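Sugar ABC transporter substrate-binding protein, BlMnBP1 (PDB 6I5R) binds mannobiose and probably other manno-oligosaccharides, and probably delivers them to an ABC transporter for uptake. Local coordinates at residues Y302-T316 against T369-D381. Numbering follows the deposited sequence.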
ATOM      1  N   TYR A 302     -10.236 -12.814  -3.254  1.00 16.39           N
ATOM      2  CA  TYR A 302      -9.950 -11.522  -2.650  1.00 17.12           C
ATOM      3  C   TYR A 302     -11.271 -10.949  -2.170  1.00 16.39           C
ATOM      4  O   TYR A 302     -12.237 -10.893  -2.933  1.00 16.39           O
ATOM      5  CB  TYR A 302      -9.258 -10.600  -3.657  1.00 16.39           C
ATOM      6  CG  TYR A 302      -8.783  -9.333  -3.049  1.00 16.93           C
ATOM      7  CD1 TYR A 302      -7.760  -9.315  -2.110  1.00 18.13           C
ATOM      8  CD2 TYR A 302      -9.325  -8.145  -3.450  1.00 20.25           C
ATOM      9  CE1 TYR A 302      -7.329  -8.096  -1.560  1.00 16.39           C
ATOM     10  CE2 TYR A 302      -8.915  -6.956  -2.909  1.00 22.17           C
ATOM     11  CZ  TYR A 302      -7.916  -6.932  -1.996  1.00 18.76           C
ATOM     12  OH  TYR A 302      -7.573  -5.670  -1.530  1.00 27.90           O
ATOM     13  N   MET A 303     -11.331 -10.583  -0.902  1.00 16.39           N
ATOM     14  CA  MET A 303     -12.564 -10.083  -0.329  1.00 18.63           C
ATOM     15  C   MET A 303     -12.344  -8.742   0.334  1.00 22.60           C
ATOM     16  O   MET A 303     -11.223  -8.400   0.730  1.00 16.39           O
ATOM     17  CB  MET A 303     -13.124 -11.054   0.713  1.00 18.10           C
ATOM     18  CG  MET A 303     -12.156 -11.369   1.826  1.00 16.47           C
ATOM     19  SD  MET A 303     -13.003 -12.380   3.043  1.00 39.46           S
ATOM     20  CE  MET A 303     -13.343 -11.144   4.234  1.00 23.59           C
ATOM     21  N   PRO A 304     -13.406  -7.972   0.497  1.00 21.33           N
ATOM     22  CA  PRO A 304     -13.300  -6.746   1.291  1.00 17.38           C
ATOM     23  C   PRO A 304     -12.946  -7.075   2.730  1.00 19.44           C
ATOM     24  O   PRO A 304     -13.255  -8.155   3.235  1.00 16.39           O
ATOM     25  CB  PRO A 304     -14.695  -6.120   1.166  1.00 22.50           C
ATOM     26  CG  PRO A 304     -15.330  -6.818  -0.031  1.00 19.81           C
ATOM     27  CD  PRO A 304     -14.779  -8.186  -0.015  1.00 23.15           C
ATOM     28  N   PHE A 305     -12.279  -6.137   3.387  1.00 16.39           N
ATOM     29  CA  PHE A 305     -12.076  -6.258   4.820  1.00 16.39           C
ATOM     30  C   PHE A 305     -13.440  -6.332   5.500  1.00 16.39           C
ATOM     31  O   PHE A 305     -14.369  -5.624   5.104  1.00 16.39           O
ATOM     32  CB  PHE A 305     -11.272  -5.068   5.384  1.00 16.39           C
ATOM     33  CG  PHE A 305     -10.789  -5.286   6.821  1.00 16.58           C
ATOM     34  CD1 PHE A 305     -11.567  -4.882   7.898  1.00 18.02           C
ATOM     35  CD2 PHE A 305      -9.591  -5.924   7.085  1.00 17.91           C
ATOM     36  CE1 PHE A 305     -11.163  -5.107   9.194  1.00 18.99           C
ATOM     37  CE2 PHE A 305      -9.184  -6.151   8.387  1.00 19.36           C
ATOM     38  CZ  PHE A 305      -9.975  -5.734   9.448  1.00 16.39           C
ATOM     39  N   PRO A 306     -13.594  -7.153   6.518  1.00 16.39           N
ATOM     40  CA  PRO A 306     -14.935  -7.388   7.096  1.00 18.18           C
ATOM     41  C   PRO A 306     -15.413  -6.313   8.065  1.00 16.39           C
ATOM     42  O   PRO A 306     -15.596  -6.531   9.252  1.00 16.39           O
ATOM     43  CB  PRO A 306     -14.758  -8.750   7.780  1.00 19.07           C
ATOM     44  CG  PRO A 306     -13.295  -8.771   8.156  1.00 19.18           C
ATOM     45  CD  PRO A 306     -12.569  -8.043   7.092  1.00 16.39           C
ATOM     46  N   ILE A 307     -15.616  -5.119   7.527  1.00 16.39           N
ATOM     47  CA  ILE A 307     -16.327  -4.058   8.219  1.00 16.39           C
ATOM     48  C   ILE A 307     -17.442  -3.578   7.308  1.00 17.69           C
ATOM     49  O   ILE A 307     -17.253  -3.449   6.095  1.00 16.39           O
ATOM     50  CB  ILE A 307     -15.395  -2.886   8.608  1.00 18.16           C
ATOM     51  CG1 ILE A 307     -14.508  -3.301   9.798  1.00 16.39           C
ATOM     52  CG2 ILE A 307     -16.182  -1.657   9.017  1.00 16.39           C
ATOM     53  CD1 ILE A 307     -13.471  -2.276  10.231  1.00 16.96           C
ATOM     54  N   THR A 308     -18.612  -3.376   7.895  1.00 16.39           N
ATOM     55  CA  THR A 308     -19.765  -2.801   7.220  1.00 16.86           C
ATOM     56  C   THR A 308     -20.120  -1.497   7.917  1.00 16.39           C
ATOM     57  O   THR A 308     -20.196  -1.438   9.152  1.00 16.39           O
ATOM     58  CB  THR A 308     -20.943  -3.768   7.225  1.00 22.90           C
ATOM     59  OG1 THR A 308     -20.564  -5.002   6.601  1.00 16.39           O
ATOM     60  CG2 THR A 308     -22.136  -3.168   6.483  1.00 20.08           C
ATOM     61  N   VAL A 309     -20.300  -0.452   7.127  1.00 16.79           N
ATOM     62  CA  VAL A 309     -20.619   0.882   7.624  1.00 16.39           C
ATOM     63  C   VAL A 309     -22.039   1.209   7.177  1.00 16.39           C
ATOM     64  O   VAL A 309     -22.276   1.422   5.980  1.00 17.30           O
ATOM     65  CB  VAL A 309     -19.619   1.930   7.110  1.00 17.73           C
ATOM     66  CG1 VAL A 309     -20.010   3.327   7.533  1.00 21.97           C
ATOM     67  CG2 VAL A 309     -18.231   1.602   7.646  1.00 16.39           C
ATOM     68  N   ASP A 310     -22.969   1.282   8.134  1.00 16.53           N
ATOM     69  CA  ASP A 310     -24.360   1.637   7.843  1.00 17.49           C
ATOM     70  C   ASP A 310     -24.870   0.827   6.660  1.00 20.98           C
ATOM     71  O   ASP A 310     -25.462   1.358   5.710  1.00 20.58           O
ATOM     72  CB  ASP A 310     -24.482   3.137   7.565  1.00 18.25           C
ATOM     73  CG  ASP A 310     -25.919   3.612   7.445  1.00 24.86           C
ATOM     74  OD1 ASP A 310     -26.842   2.920   7.932  1.00 23.36           O
ATOM     75  OD2 ASP A 310     -26.111   4.686   6.844  1.00 26.61           O
ATOM     76  N   GLY A 311     -24.578  -0.469   6.685  1.00 19.09           N
ATOM     77  CA  GLY A 311     -25.059  -1.372   5.663  1.00 16.39           C
ATOM     78  C   GLY A 311     -24.269  -1.441   4.374  1.00 24.44           C
ATOM     79  O   GLY A 311     -24.689  -2.164   3.464  1.00 22.83           O
ATOM     80  N   LYS A 312     -23.145  -0.733   4.249  1.00 16.39           N
ATOM     81  CA  LYS A 312     -22.346  -0.805   3.034  1.00 18.37           C
ATOM     82  C   LYS A 312     -20.885  -1.051   3.386  1.00 20.11           C
ATOM     83  O   LYS A 312     -20.394  -0.588   4.415  1.00 20.36           O
ATOM     84  CB  LYS A 312     -22.459   0.499   2.189  1.00 20.46           C
ATOM     85  CG  LYS A 312     -21.521   0.552   0.960  1.00 26.94           C
ATOM     86  CD  LYS A 312     -21.796  -0.547  -0.062  1.00 26.31           C
ATOM     87  CE  LYS A 312     -21.826   0.021  -1.519  1.00 27.41           C
ATOM     88  NZ  LYS A 312     -22.852  -0.648  -2.428  1.00 31.94           N
ATOM     89  N   GLN A 313     -20.212  -1.808   2.552  1.00 16.39           N
ATOM     90  CA  GLN A 313     -18.782  -2.019   2.680  1.00 18.91           C
ATOM     91  C   GLN A 313     -18.065  -1.035   1.773  1.00 19.50           C
ATOM     92  O   GLN A 313     -18.575  -0.671   0.709  1.00 16.90           O
ATOM     93  CB  GLN A 313     -18.408  -3.447   2.313  1.00 17.20           C
ATOM     94  CG  GLN A 313     -18.958  -4.443   3.282  1.00 16.88           C
ATOM     95  CD  GLN A 313     -18.225  -5.733   3.210  1.00 19.61           C
ATOM     96  OE1 GLN A 313     -17.410  -6.052   4.089  1.00 20.66           O
ATOM     97  NE2 GLN A 313     -18.520  -6.511   2.189  1.00 17.32           N
ATOM     98  N   TYR A 314     -16.883  -0.595   2.217  1.00 16.79           N
ATOM     99  CA  TYR A 314     -16.071   0.381   1.509  1.00 16.39           C
ATOM    100  C   TYR A 314     -14.650  -0.135   1.338  1.00 16.39           C
ATOM    101  O   TYR A 314     -14.134  -0.884   2.180  1.00 22.72           O
ATOM    102  CB  TYR A 314     -16.003   1.708   2.260  1.00 16.39           C
ATOM    103  CG  TYR A 314     -17.293   2.460   2.315  1.00 19.30           C
ATOM    104  CD1 TYR A 314     -18.255   2.124   3.231  1.00 19.70           C
ATOM    105  CD2 TYR A 314     -17.546   3.532   1.454  1.00 18.00           C
ATOM    106  CE1 TYR A 314     -19.451   2.806   3.304  1.00 19.82           C
ATOM    107  CE2 TYR A 314     -18.737   4.233   1.522  1.00 17.76           C
ATOM    108  CZ  TYR A 314     -19.697   3.840   2.447  1.00 17.90           C
ATOM    109  OH  TYR A 314     -20.893   4.498   2.560  1.00 23.84           O
ATOM    110  N   ALA A 315     -14.027   0.266   0.233  1.00 19.49           N
ATOM    111  CA  ALA A 315     -12.622  -0.024  -0.019  1.00 16.39           C
ATOM    112  C   ALA A 315     -11.994   1.197  -0.676  1.00 16.39           C
ATOM    113  O   ALA A 315     -12.506   1.705  -1.679  1.00 16.97           O
ATOM    114  CB  ALA A 315     -12.461  -1.272  -0.902  1.00 21.65           C
ATOM    115  N   THR A 316     -10.894   1.672  -0.094  1.00 21.40           N
ATOM    116  CA  THR A 316     -10.154   2.802  -0.642  1.00 19.78           C
ATOM    117  C   THR A 316      -9.214   2.318  -1.736  1.00 16.39           C
ATOM    118  O   THR A 316      -8.520   1.317  -1.562  1.00 26.56           O
ATOM    119  CB  THR A 316      -9.327   3.494   0.445  1.00 23.54           C
ATOM    120  OG1 THR A 316     -10.208   4.031   1.444  1.00 17.54           O
ATOM    121  CG2 THR A 316      -8.449   4.584  -0.156  1.00 23.78           C
ATOM    122  N   THR A 369      -9.627  -9.176 -10.281  1.00 25.98           N
ATOM    123  CA  THR A 369      -9.677  -9.411  -8.838  1.00 23.32           C
ATOM    124  C   THR A 369     -10.898  -8.792  -8.183  1.00 27.46           C
ATOM    125  O   THR A 369     -11.251  -9.164  -7.050  1.00 25.61           O
ATOM    126  CB  THR A 369      -8.439  -8.789  -8.178  1.00 24.14           C
ATOM    127  OG1 THR A 369      -7.240  -9.351  -8.729  1.00 32.20           O
ATOM    128  CG2 THR A 369      -8.454  -8.955  -6.666  1.00 30.36           C
ATOM    129  N   TYR A 370     -11.465  -7.784  -8.830  1.00 20.53           N
ATOM    130  CA  TYR A 370     -12.613  -7.065  -8.326  1.00 25.79           C
ATOM    131  C   TYR A 370     -13.864  -7.719  -8.867  1.00 24.92           C
ATOM    132  O   TYR A 370     -14.567  -7.134  -9.716  1.00 38.27           O
ATOM    133  CB  TYR A 370     -12.476  -5.606  -8.677  1.00 25.95           C
ATOM    134  CG  TYR A 370     -11.277  -4.995  -8.037  1.00 20.22           C
ATOM    135  CD1 TYR A 370     -11.347  -4.543  -6.738  1.00 21.74           C
ATOM    136  CD2 TYR A 370     -10.075  -4.884  -8.717  1.00 24.86           C
ATOM    137  CE1 TYR A 370     -10.273  -3.982  -6.128  1.00 21.81           C
ATOM    138  CE2 TYR A 370      -8.959  -4.302  -8.101  1.00 25.76           C
ATOM    139  CZ  TYR A 370      -9.078  -3.862  -6.795  1.00 21.79           C
ATOM    140  OH  TYR A 370      -8.019  -3.295  -6.101  1.00 23.28           O
ATOM    141  N   GLU A 371     -14.101  -8.971  -8.339  1.00 31.68           N
ATOM    142  CA  GLU A 371     -15.397  -9.583  -8.564  1.00 22.48           C
ATOM    143  C   GLU A 371     -16.183  -9.953  -7.332  1.00 26.27           C
ATOM    144  O   GLU A 371     -17.447 -10.048  -7.462  1.00 34.08           O
ATOM    145  CB  GLU A 371     -15.230 -10.788  -9.498  1.00 29.33           C
ATOM    146  CG  GLU A 371     -14.244 -11.847  -9.023  1.00 31.99           C
ATOM    147  CD  GLU A 371     -14.234 -13.075  -9.873  1.00 26.26           C
ATOM    148  OE1 GLU A 371     -15.181 -13.196 -10.662  1.00 40.78           O
ATOM    149  OE2 GLU A 371     -13.273 -13.897  -9.774  1.00 33.28           O
ATOM    150  N   THR A 372     -15.492 -10.072  -6.122  1.00 27.55           N
ATOM    151  CA  THR A 372     -16.304 -10.075  -4.897  1.00 24.20           C
ATOM    152  C   THR A 372     -16.705  -8.618  -4.384  1.00 25.03           C
ATOM    153  O   THR A 372     -17.120  -8.412  -3.192  1.00 27.70           O
ATOM    154  CB  THR A 372     -15.617 -10.804  -3.764  1.00 24.68           C
ATOM    155  OG1 THR A 372     -14.363 -10.177  -3.664  1.00 33.44           O
ATOM    156  CG2 THR A 372     -15.406 -12.308  -4.112  1.00 29.77           C
ATOM    157  N   PHE A 373     -16.499  -7.621  -5.246  1.00 29.53           N
ATOM    158  CA  PHE A 373     -16.533  -6.215  -4.873  1.00 26.24           C
ATOM    159  C   PHE A 373     -17.659  -5.479  -5.590  1.00 25.59           C
ATOM    160  O   PHE A 373     -17.676  -4.242  -5.620  1.00 23.78           O
ATOM    161  CB  PHE A 373     -15.175  -5.591  -5.194  1.00 25.29           C
ATOM    162  CG  PHE A 373     -14.152  -5.808  -4.134  1.00 25.99           C
ATOM    163  CD1 PHE A 373     -13.522  -7.032  -3.997  1.00 20.51           C
ATOM    164  CD2 PHE A 373     -13.830  -4.802  -3.251  1.00 21.10           C
ATOM    165  CE1 PHE A 373     -12.592  -7.228  -3.010  1.00 19.56           C
ATOM    166  CE2 PHE A 373     -12.908  -5.018  -2.258  1.00 21.67           C
ATOM    167  CZ  PHE A 373     -12.296  -6.232  -2.150  1.00 20.46           C
ATOM    168  N   SER A 374     -18.637  -6.221  -6.127  1.00 31.83           N
ATOM    169  CA  SER A 374     -19.673  -5.613  -6.946  1.00 25.95           C
ATOM    170  C   SER A 374     -20.555  -4.678  -6.134  1.00 24.36           C
ATOM    171  O   SER A 374     -21.020  -3.661  -6.657  1.00 31.71           O
ATOM    172  CB  SER A 374     -20.504  -6.720  -7.597  1.00 23.81           C
ATOM    173  OG  SER A 374     -21.196  -7.480  -6.612  1.00 32.95           O
ATOM    174  N   ASP A 375     -20.790  -5.000  -4.865  1.00 26.08           N
ATOM    175  CA  ASP A 375     -21.587  -4.170  -3.982  1.00 24.38           C
ATOM    176  C   ASP A 375     -20.729  -3.298  -3.083  1.00 24.47           C
ATOM    177  O   ASP A 375     -21.250  -2.703  -2.142  1.00 23.62           O
ATOM    178  CB  ASP A 375     -22.482  -5.023  -3.103  1.00 24.88           C
ATOM    179  CG  ASP A 375     -23.593  -5.692  -3.869  1.00 27.73           C
ATOM    180  OD1 ASP A 375     -23.803  -5.346  -5.056  1.00 36.41           O
ATOM    181  OD2 ASP A 375     -24.247  -6.563  -3.252  1.00 36.25           O
ATOM    182  N   VAL A 376     -19.443  -3.241  -3.325  1.00 18.29           N
ATOM    183  CA  VAL A 376     -18.535  -2.449  -2.501  1.00 22.19           C
ATOM    184  C   VAL A 376     -18.411  -1.040  -3.066  1.00 20.60           C
ATOM    185  O   VAL A 376     -18.265  -0.848  -4.271  1.00 16.39           O
ATOM    186  CB  VAL A 376     -17.156  -3.136  -2.412  1.00 19.61           C
ATOM    187  CG1 VAL A 376     -16.165  -2.205  -1.779  1.00 21.86           C
ATOM    188  CG2 VAL A 376     -17.281  -4.434  -1.622  1.00 22.76           C
ATOM    189  N   GLU A 377     -18.434  -0.040  -2.192  1.00 16.39           N
ATOM    190  CA  GLU A 377     -18.237   1.336  -2.629  1.00 18.46           C
ATOM    191  C   GLU A 377     -16.738   1.586  -2.674  1.00 26.27           C
ATOM    192  O   GLU A 377     -16.064   1.557  -1.635  1.00 19.60           O
ATOM    193  CB  GLU A 377     -18.931   2.329  -1.711  1.00 20.28           C
ATOM    194  CG  GLU A 377     -19.069   3.689  -2.373  1.00 29.60           C
ATOM    195  CD  GLU A 377     -20.103   3.706  -3.509  1.00 24.63           C
ATOM    196  OE1 GLU A 377     -21.065   2.892  -3.429  1.00 28.67           O
ATOM    197  OE2 GLU A 377     -19.935   4.509  -4.468  1.00 32.98           O
ATOM    198  N   LEU A 378     -16.210   1.792  -3.877  1.00 16.39           N
ATOM    199  CA  LEU A 378     -14.792   2.061  -4.051  1.00 19.74           C
ATOM    200  C   LEU A 378     -14.571   3.568  -4.004  1.00 20.48           C
ATOM    201  O   LEU A 378     -15.143   4.309  -4.812  1.00 24.18           O
ATOM    202  CB  LEU A 378     -14.288   1.497  -5.373  1.00 21.61           C
ATOM    203  CG  LEU A 378     -14.426  -0.001  -5.603  1.00 21.63           C
ATOM    204  CD1 LEU A 378     -14.003  -0.348  -7.002  1.00 24.89           C
ATOM    205  CD2 LEU A 378     -13.618  -0.728  -4.569  1.00 21.82           C
ATOM    206  N   ILE A 379     -13.729   4.014  -3.072  1.00 16.70           N
ATOM    207  CA  ILE A 379     -13.517   5.429  -2.801  1.00 23.32           C
ATOM    208  C   ILE A 379     -12.020   5.721  -2.822  1.00 20.79           C
ATOM    209  O   ILE A 379     -11.195   4.824  -2.743  1.00 19.59           O
ATOM    210  CB  ILE A 379     -14.119   5.875  -1.449  1.00 19.95           C
ATOM    211  CG1 ILE A 379     -13.677   4.955  -0.296  1.00 21.87           C
ATOM    212  CG2 ILE A 379     -15.647   5.948  -1.533  1.00 20.34           C
ATOM    213  CD1 ILE A 379     -14.207   5.432   1.085  1.00 18.20           C
ATOM    214  N   THR A 380     -11.684   7.006  -2.874  1.00 17.54           N
ATOM    215  CA  THR A 380     -10.315   7.468  -2.722  1.00 19.64           C
ATOM    216  C   THR A 380     -10.266   8.544  -1.646  1.00 18.42           C
ATOM    217  O   THR A 380     -11.252   9.241  -1.384  1.00 16.82           O
ATOM    218  CB  THR A 380      -9.746   8.050  -4.015  1.00 19.22           C
ATOM    219  OG1 THR A 380     -10.544   9.178  -4.386  1.00 26.94           O
ATOM    220  CG2 THR A 380      -9.756   6.997  -5.102  1.00 21.25           C
ATOM    221  N   ASP A 381      -9.103   8.664  -1.027  1.00 16.39           N
ATOM    222  CA  ASP A 381      -8.930   9.636   0.040  1.00 16.39           C
ATOM    223  C   ASP A 381      -9.037  11.053  -0.523  1.00 17.76           C
ATOM    224  O   ASP A 381      -8.287  11.438  -1.423  1.00 18.96           O
ATOM    225  CB  ASP A 381      -7.579   9.437   0.730  1.00 16.45           C
ATOM    226  CG  ASP A 381      -7.559   8.272   1.673  1.00 20.09           C
ATOM    227  OD1 ASP A 381      -8.638   7.776   2.051  1.00 17.72           O
ATOM    228  OD2 ASP A 381      -6.448   7.881   2.090  1.00 18.93           O
TER
HETATM  229  O   HOH W   1     -12.613 -10.918  -5.815  1.00 29.14           O
HETATM  230  O   HOH W   2     -21.433  -3.603   0.349  1.00 27.96           O
HETATM  231  O   HOH W   3      -8.823   5.345   3.192  1.00 16.63           O
HETATM  232  O   HOH W   4     -11.434   6.750   1.336  1.00 23.55           O
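Pro304 CG sits over one face of the Phe373 ring, 3.8 Å from the ring centroid, in a CH-pi contact. Tyr370 of the same loop approaches the opposite face. Ala315 CB touches the ring edge. The Tyr302 ring lies nearly parallel to that of Phe373 but slid well aside, with Tyr302 CD2 3.4 Å from Phe373 CE1. Tyr302 CG is anti to the backbone N (chi1 -173°), which places the ring beside Phe373 and against Thr369 CG2. Val376 completes the apolar centre with both branches: CG2 packs tightly on Pro304 CG at 3.5 Å, and CG1 faces Ala315 CB.

Outside this apolar centre, strand 377-379 runs parallel to strand 314-316. Glu377 N donates to Gln313 O (3.0 Å), Ala315 N to Glu377 O (3.1 Å) and Ile379 N to Ala315 O (3.0 Å). Tyr314 and Glu377 lie side by side on the face shared with Thr316 and Ile379. At one end, two waters link Thr316 OG1 to Asp381 OD1. Beside Tyr302, away from the strand pair, a water joins Tyr302 O, Thr369 O and Thr372 N.

Lys312 NZ lies 4.1 Å from Glu377 OE1, too far for a salt bridge. Its bond to Asp375 O is doubtful, because the place of that carbonyl is unsure. With an alanine in place of Lys312, Glu377 would probably lose the opposite charge near its carboxylate.

The contact thus adds a parallel edge strand to the mixed sheet of this solute-binding protein fold. Backbone bonds hold strand 377-379 to strand 314-316, the Phe373 ring is packed between Pro304 and Tyr370, and the attraction between Lys312 and Glu377 is probably weak.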